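Local coordinates for uncharacterized protein (Pyrococcus horikoshii, PDB 1ZJJ) that probably acts as a magnesium-dependent phosphatase of the haloacid dehalogenase (HAD) superfamily, although its natural substrate is not established, at residues F28-E31 against P35-F38; E194-M199 against E203-V208; I216-A219 against G223-A226. All blocks are in the same frame, centred on the assembly; numbering follows the deposited sequence.

Interaction 1 of 3, residues F28-E31 against P35-F38; sequences FLKE and PFAF
With its CG set between the backbone N and the carbonyl carbon (chi1 63°), Phe-36 places its ring against helix 22-31, where Leu-29 meets it with CG anti to its own carbonyl carbon (chi1 -59°). The pair lies at the turn from this helix into strand 36-40, within the parallel alpha/beta core of the HAD fold: the strand is a direct neighbour of strand 2-6, and the helix belongs to the connection between the two.

Leu-29 does most of the apolar work. Its CD1 lies 3.9 Å from Phe-36 CD2 and 4.0 Å from Phe-36 CG, approaching the ring obliquely. The start of the same side chain closes in as well, Leu-29 CB being 3.9 Å from Phe-36 CD2, so one corner of the ring is held by both the root and a methyl of the leucine. Farther out along the ring, Lys-30 passes by with its chain extended beyond CG, and only its aliphatic carbons take part; the contact is packing rather than a polar bond. The ring thus spans the step from the inner side of the helix, where Leu-29 is buried, to the solvent-facing side that Lys-30 occupies.

Deeper in the fold, Leu-29 also packs on Ile-4 and Phe-6 of strand 2-6, and Phe-36 rests on Phe-6 and on Ile-26 of the helix. On the solvent side, Lys-30 CE comes to the edge of the aromatic ring, near its plane, 4.1 Å from Phe-36 CZ.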
loop_
_atom_site.group_PDB
_atom_site.type_symbol
_atom_site.label_atom_id
_atom_site.label_comp_id
_atom_site.label_asym_id
_atom_site.label_seq_id
_atom_site.Cartn_x
_atom_site.Cartn_y
_atom_site.Cartn_z
ATOM N N PHE B 28 -3.596 42.503 1.580
ATOM C CA PHE B 28 -3.925 42.983 2.911
ATOM C C PHE B 28 -2.883 42.561 3.953
ATOM O O PHE B 28 -2.494 43.357 4.809
ATOM C CB PHE B 28 -5.302 42.457 3.329
ATOM C CG PHE B 28 -5.683 42.816 4.731
ATOM C CD1 PHE B 28 -6.029 44.122 5.064
ATOM C CD2 PHE B 28 -5.682 41.850 5.726
ATOM C CE1 PHE B 28 -6.366 44.456 6.370
ATOM C CE2 PHE B 28 -6.020 42.173 7.038
ATOM C CZ PHE B 28 -6.362 43.479 7.362
ATOM N N LEU B 29 -2.439 41.309 3.888
ATOM C CA LEU B 29 -1.453 40.821 4.844
ATOM C C LEU B 29 -0.165 41.642 4.769
ATOM O O LEU B 29 0.454 41.947 5.792
ATOM C CB LEU B 29 -1.168 39.334 4.591
ATOM C CG LEU B 29 -2.405 38.441 4.704
ATOM C CD1 LEU B 29 -2.022 36.990 4.467
ATOM C CD2 LEU B 29 -3.030 38.614 6.088
ATOM N N LYS B 30 0.227 42.005 3.556
ATOM C CA LYS B 30 1.429 42.804 3.340
ATOM C C LYS B 30 1.272 44.207 3.927
ATOM O O LYS B 30 2.209 44.762 4.503
ATOM C CB LYS B 30 1.721 42.889 1.844
ATOM C CG LYS B 30 2.057 41.543 1.243
ATOM C CD LYS B 30 2.242 41.593 -0.260
ATOM C CE LYS B 30 2.896 40.302 -0.726
ATOM N NZ LYS B 30 2.889 40.123 -2.203
ATOM N N GLU B 31 0.079 44.772 3.777
ATOM C CA GLU B 31 -0.224 46.103 4.294
ATOM C C GLU B 31 -0.140 46.119 5.820
ATOM O O GLU B 31 0.352 47.078 6.418
ATOM C CB GLU B 31 -1.631 46.514 3.849
ATOM C CG GLU B 31 -2.123 47.850 4.398
ATOM C CD GLU B 31 -3.622 48.031 4.218
ATOM O OE1 GLU B 31 -4.139 49.128 4.515
ATOM O OE2 GLU B 31 -4.285 47.069 3.782
ATOM N N PRO B 35 3.286 38.396 8.360
ATOM C CA PRO B 35 4.070 37.404 7.614
ATOM C C PRO B 35 3.197 36.193 7.300
ATOM O O PRO B 35 2.308 35.843 8.076
ATOM C CB PRO B 35 5.194 37.040 8.583
ATOM C CG PRO B 35 5.312 38.249 9.466
ATOM C CD PRO B 35 3.867 38.619 9.694
ATOM N N PHE B 36 3.452 35.550 6.171
ATOM C CA PHE B 36 2.676 34.377 5.800
ATOM C C PHE B 36 3.490 33.439 4.931
ATOM O O PHE B 36 4.528 33.819 4.378
ATOM C CB PHE B 36 1.394 34.800 5.067
ATOM C CG PHE B 36 1.644 35.510 3.770
ATOM C CD1 PHE B 36 1.789 34.795 2.586
ATOM C CD2 PHE B 36 1.784 36.897 3.737
ATOM C CE1 PHE B 36 2.071 35.450 1.382
ATOM C CE2 PHE B 36 2.063 37.556 2.545
ATOM C CZ PHE B 36 2.208 36.832 1.364
ATOM N N ALA B 37 3.021 32.204 4.828
ATOM C CA ALA B 37 3.689 31.206 4.006
ATOM C C ALA B 37 2.666 30.184 3.552
ATOM O O ALA B 37 1.634 29.995 4.197
ATOM C CB ALA B 37 4.796 30.528 4.797
ATOM N N PHE B 38 2.944 29.542 2.424
ATOM C CA PHE B 38 2.057 28.527 1.891
ATOM C C PHE B 38 2.705 27.183 2.225
ATOM O O PHE B 38 3.931 27.031 2.138
ATOM C CB PHE B 38 1.882 28.727 0.382
ATOM C CG PHE B 38 1.255 30.059 0.012
ATOM C CD1 PHE B 38 0.612 30.839 0.971
ATOM C CD2 PHE B 38 1.285 30.516 -1.302
ATOM C CE1 PHE B 38 0.007 32.056 0.628
ATOM C CE2 PHE B 38 0.682 31.729 -1.657
ATOM C CZ PHE B 38 0.042 32.500 -0.688
#

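Interaction 2 of 3, residues E194-M199 against E203-V208; sequences EVVREM and EELWMV
Arg-197 NH2 donates to the carbonyl oxygen Glu-203 O over 2.8 Å, in the plane of the guanidinium and almost straight along the carbonyl bond (C=O...N 169°). Arg-197 NH1 adds a weak bond of 3.2 Å to the same Glu-203 O. This pair of bonds to one oxygen ties helix 190-199 to the entry of strand 204-209, a central strand of the parallel HAD core sheet.

One face of the guanidinium is covered by Leu-205, whose CD1 sits over the centre of the group, 3.7 Å from Arg-197 CZ. On the helix side the same methyl meets Val-196, with CG1 of the valine 3.9 Å from Leu-205 CD1, so the leucine joins the two guanidinium bonds to the apolar underside of the helix. The arginine chain reaches back to the strand through a bend at chi2 (-55°).

A further set of bonds fixes its head: NH1 also binds Phe-200 O in the connecting loop, and NE binds the hydroxyl of Tyr-193, one helical turn earlier. Replacing Arg-197 by alanine would take away the donors to the Glu-203 and Phe-200 carbonyls and the partner of the Tyr-193 hydroxyl, and would probably leave a gap over the Leu-205 methyl. Beyond the arginine, on the strand itself, Trp-206 NE1 donates in its ring plane to Glu-204 OE1 at 3.1 Å, reaching that oxygen from above the carboxylate plane.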
loop_
_atom_site.group_PDB
_atom_site.type_symbol
_atom_site.label_atom_id
_atom_site.label_comp_id
_atom_site.label_asym_id
_atom_site.label_seq_id
_atom_site.Cartn_x
_atom_site.Cartn_y
_atom_site.Cartn_z
ATOM N N GLU B 194 8.604 21.839 12.196
ATOM C CA GLU B 194 9.965 22.285 12.444
ATOM C C GLU B 194 10.386 23.257 11.355
ATOM O O GLU B 194 11.059 24.246 11.626
ATOM C CB GLU B 194 10.921 21.088 12.500
ATOM C CG GLU B 194 12.378 21.480 12.615
ATOM C CD GLU B 194 13.284 20.296 12.903
ATOM O OE1 GLU B 194 13.118 19.243 12.259
ATOM O OE2 GLU B 194 14.172 20.427 13.769
ATOM N N VAL B 195 9.980 22.986 10.118
ATOM C CA VAL B 195 10.327 23.876 9.011
ATOM C C VAL B 195 9.622 25.231 9.105
ATOM O O VAL B 195 10.234 26.273 8.884
ATOM C CB VAL B 195 10.007 23.222 7.649
ATOM C CG1 VAL B 195 10.201 24.228 6.530
ATOM C CG2 VAL B 195 10.929 22.032 7.431
ATOM N N VAL B 196 8.334 25.212 9.430
ATOM C CA VAL B 196 7.563 26.446 9.574
ATOM C C VAL B 196 8.171 27.300 10.684
ATOM O O VAL B 196 8.357 28.502 10.529
ATOM C CB VAL B 196 6.081 26.141 9.928
ATOM C CG1 VAL B 196 5.362 27.424 10.338
ATOM C CG2 VAL B 196 5.375 25.502 8.735
ATOM N N ARG B 197 8.480 26.657 11.805
ATOM C CA ARG B 197 9.052 27.331 12.964
ATOM C C ARG B 197 10.377 28.001 12.699
ATOM O O ARG B 197 10.675 29.070 13.230
ATOM C CB ARG B 197 9.234 26.341 14.109
ATOM C CG ARG B 197 8.217 26.524 15.182
ATOM C CD ARG B 197 8.253 27.957 15.645
ATOM N NE ARG B 197 7.070 28.289 16.413
ATOM C CZ ARG B 197 6.545 29.501 16.508
ATOM N NH1 ARG B 197 7.083 30.533 15.876
ATOM N NH2 ARG B 197 5.476 29.664 17.257
ATOM N N GLU B 198 11.181 27.327 11.897
ATOM C CA GLU B 198 12.496 27.788 11.507
ATOM C C GLU B 198 12.368 29.085 10.698
ATOM O O GLU B 198 13.192 29.990 10.811
ATOM C CB GLU B 198 13.163 26.657 10.687
ATOM C CG GLU B 198 14.339 27.034 9.802
ATOM C CD GLU B 198 15.496 27.607 10.566
ATOM O OE1 GLU B 198 15.650 27.292 11.763
ATOM O OE2 GLU B 198 16.258 28.391 9.962
ATOM N N MET B 199 11.305 29.175 9.906
ATOM C CA MET B 199 11.058 30.356 9.074
ATOM C C MET B 199 10.494 31.516 9.910
ATOM O O MET B 199 10.864 32.664 9.726
ATOM C CB MET B 199 10.066 30.025 7.966
ATOM C CG MET B 199 9.801 31.182 7.018
ATOM S SD MET B 199 8.668 30.746 5.681
ATOM C CE MET B 199 9.457 29.267 5.060
ATOM N N GLU B 203 6.803 33.854 16.376
ATOM C CA GLU B 203 5.442 34.330 16.080
ATOM C C GLU B 203 4.317 33.421 16.569
ATOM O O GLU B 203 4.512 32.222 16.816
ATOM C CB GLU B 203 5.258 34.546 14.557
ATOM C CG GLU B 203 5.893 35.830 14.043
ATOM C CD GLU B 203 7.200 35.602 13.368
ATOM O OE1 GLU B 203 7.646 36.526 12.670
ATOM O OE2 GLU B 203 7.787 34.512 13.509
ATOM N N GLU B 204 3.124 34.006 16.657
ATOM C CA GLU B 204 1.940 33.248 17.052
ATOM C C GLU B 204 1.527 32.734 15.688
ATOM O O GLU B 204 1.275 33.526 14.785
ATOM C CB GLU B 204 0.862 34.174 17.600
ATOM C CG GLU B 204 -0.494 33.522 17.626
ATOM C CD GLU B 204 -1.578 34.463 18.100
ATOM O OE1 GLU B 204 -2.757 34.068 18.014
ATOM O OE2 GLU B 204 -1.260 35.590 18.557
ATOM N N LEU B 205 1.465 31.421 15.534
ATOM C CA LEU B 205 1.132 30.822 14.248
ATOM C C LEU B 205 -0.323 30.442 14.054
ATOM O O LEU B 205 -0.959 29.912 14.962
ATOM C CB LEU B 205 1.991 29.571 14.025
ATOM C CG LEU B 205 3.510 29.721 14.111
ATOM C CD1 LEU B 205 4.168 28.353 13.946
ATOM C CD2 LEU B 205 3.986 30.687 13.037
ATOM N N TRP B 206 -0.831 30.721 12.855
ATOM C CA TRP B 206 -2.197 30.376 12.466
ATOM C C TRP B 206 -2.085 29.437 11.263
ATOM O O TRP B 206 -1.248 29.648 10.384
ATOM C CB TRP B 206 -2.988 31.606 12.026
ATOM C CG TRP B 206 -3.403 32.547 13.115
ATOM C CD1 TRP B 206 -2.999 32.539 14.423
ATOM C CD2 TRP B 206 -4.268 33.678 12.969
ATOM N NE1 TRP B 206 -3.556 33.603 15.095
ATOM C CE2 TRP B 206 -4.338 34.318 14.226
ATOM C CE3 TRP B 206 -4.987 34.215 11.892
ATOM C CZ2 TRP B 206 -5.102 35.472 14.440
ATOM C CZ3 TRP B 206 -5.747 35.363 12.102
ATOM C CH2 TRP B 206 -5.796 35.979 13.368
ATOM N N MET B 207 -2.923 28.409 11.230
ATOM C CA MET B 207 -2.929 27.449 10.127
ATOM C C MET B 207 -4.296 27.498 9.455
ATOM O O MET B 207 -5.323 27.336 10.110
ATOM C CB MET B 207 -2.674 26.035 10.650
ATOM C CG MET B 207 -2.658 24.950 9.579
ATOM S SD MET B 207 -1.251 25.115 8.464
ATOM C CE MET B 207 -2.001 24.651 6.878
ATOM N N VAL B 208 -4.307 27.730 8.150
ATOM C CA VAL B 208 -5.556 27.794 7.404
ATOM C C VAL B 208 -5.589 26.655 6.385
ATOM O O VAL B 208 -4.740 26.589 5.489
ATOM C CB VAL B 208 -5.689 29.135 6.655
ATOM C CG1 VAL B 208 -6.985 29.162 5.879
ATOM C CG2 VAL B 208 -5.603 30.304 7.635
#

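Interaction 3 of 3, residues I216-A219 against G223-A226; sequences IAFA and GMKA
Ala-219 O, near the C-terminal end of helix 212-221, receives the backbone N of Met-224, five residues on, in a short bond of 2.7 Å with an N-H...O angle of 162°. This is the spacing of the 6→1 bond of a Schellman motif, and Gly-223, just before the donor, has the positive phi that lets the chain reverse there. The turn lies inside the beta-alpha-beta unit formed by strand 204-209, helix 212-221 and strand 225-229 of the HAD core; between its first strand and the helix this unit carries Asp-210, one of the magnesium ligands. Gly-223 N also comes close to Ala-219 O, but at an angle too poor for a hydrogen bond.

Side chains pack next to this backbone bond. Phe-218 has CG anti to its backbone N (chi1 -176°), which carries its ring across to Met-224 at an oblique angle, Phe-218 CE2 3.8 Å from Met-224 SD. The sulfur lies 4.4 Å from the ring centroid and 37° off the normal, an oblique Met-aromatic contact. Both residues also touch Met-207 on the neighbouring strand and Tyr-193 of helix 190-199, so the pair fills the junction of helix 212-221, helix 190-199 and the sheet.

Ala-219 has no side chain beyond its methyl, which permits a close approach of helix to strand: Ala-219 CB is 3.8 Å from Met-224 CB and 3.7 Å from Ala-226 CB. One turn back along the helix, Ile-216 adds a second contact to Ala-226, its CG2 methyl 3.9 Å from Ala-226 CB.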
loop_
_atom_site.group_PDB
_atom_site.type_symbol
_atom_site.label_atom_id
_atom_site.label_comp_id
_atom_site.label_asym_id
_atom_site.label_seq_id
_atom_site.Cartn_x
_atom_site.Cartn_y
_atom_site.Cartn_z
ATOM N N ILE B 216 -5.959 20.717 9.860
ATOM C CA ILE B 216 -6.438 20.983 11.209
ATOM C C ILE B 216 -5.733 20.130 12.263
ATOM O O ILE B 216 -5.432 20.611 13.354
ATOM C CB ILE B 216 -7.967 20.793 11.294
ATOM C CG1 ILE B 216 -8.645 21.670 10.239
ATOM C CG2 ILE B 216 -8.473 21.177 12.678
ATOM C CD1 ILE B 216 -8.244 23.144 10.306
ATOM N N ALA B 217 -5.454 18.871 11.934
ATOM C CA ALA B 217 -4.770 17.991 12.873
ATOM C C ALA B 217 -3.402 18.589 13.200
ATOM O O ALA B 217 -2.941 18.553 14.337
ATOM C CB ALA B 217 -4.611 16.609 12.262
ATOM N N PHE B 218 -2.775 19.156 12.175
ATOM C CA PHE B 218 -1.466 19.781 12.277
ATOM C C PHE B 218 -1.505 20.950 13.264
ATOM O O PHE B 218 -0.706 21.019 14.193
ATOM C CB PHE B 218 -1.062 20.273 10.882
ATOM C CG PHE B 218 0.322 20.854 10.798
ATOM C CD1 PHE B 218 1.434 20.113 11.176
ATOM C CD2 PHE B 218 0.516 22.127 10.264
ATOM C CE1 PHE B 218 2.724 20.630 11.020
ATOM C CE2 PHE B 218 1.793 22.653 10.103
ATOM C CZ PHE B 218 2.903 21.902 10.482
ATOM N N ALA B 219 -2.450 21.861 13.056
ATOM C CA ALA B 219 -2.589 23.040 13.910
ATOM C C ALA B 219 -2.776 22.675 15.378
ATOM O O ALA B 219 -2.112 23.236 16.250
ATOM C CB ALA B 219 -3.749 23.880 13.439
ATOM N N GLY B 223 -0.198 23.496 18.449
ATOM C CA GLY B 223 -0.669 24.748 19.020
ATOM C C GLY B 223 -0.835 25.947 18.108
ATOM O O GLY B 223 -0.607 27.088 18.518
ATOM N N MET B 224 -1.226 25.698 16.868
ATOM C CA MET B 224 -1.456 26.773 15.916
ATOM C C MET B 224 -2.960 26.991 15.901
ATOM O O MET B 224 -3.723 26.038 16.074
ATOM C CB MET B 224 -1.020 26.355 14.513
ATOM C CG MET B 224 0.408 25.894 14.399
ATOM S SD MET B 224 0.648 25.087 12.814
ATOM C CE MET B 224 0.753 26.513 11.702
ATOM N N LYS B 225 -3.398 28.230 15.706
ATOM C CA LYS B 225 -4.830 28.483 15.640
ATOM C C LYS B 225 -5.329 27.680 14.445
ATOM O O LYS B 225 -4.816 27.831 13.332
ATOM C CB LYS B 225 -5.114 29.973 15.427
ATOM C CG LYS B 225 -6.600 30.305 15.314
ATOM C CD LYS B 225 -6.831 31.778 15.007
ATOM C CE LYS B 225 -6.493 32.662 16.193
ATOM N NZ LYS B 225 -7.435 32.424 17.324
ATOM N N ALA B 226 -6.318 26.823 14.677
ATOM C CA ALA B 226 -6.863 25.967 13.623
ATOM C C ALA B 226 -8.039 26.600 12.879
ATOM O O ALA B 226 -9.181 26.594 13.355
ATOM C CB ALA B 226 -7.278 24.610 14.221
#

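Overall arrangement
From the N terminus, strand 2-6 enters the middle of the core sheet; interaction 1 then closes the short turn between helix 22-31 and strand 36-40 on one side of it. After the intervening chain has added strand 66-68 to the core and built the second, four-stranded sheet, interaction 2 closes the turn into strand 204-209, on the other side of strand 2-6, and interaction 3 the next, into strand 225-229. The three short loops follow in series, neither nesting nor crossing. Interactions 2 and 3 are joined directly by probable backbone hydrogen bonds between their strands, Met-207 N to Lys-225 O among them, whereas interactions 1 and 2 meet by packing of Ala-37 against Met-199.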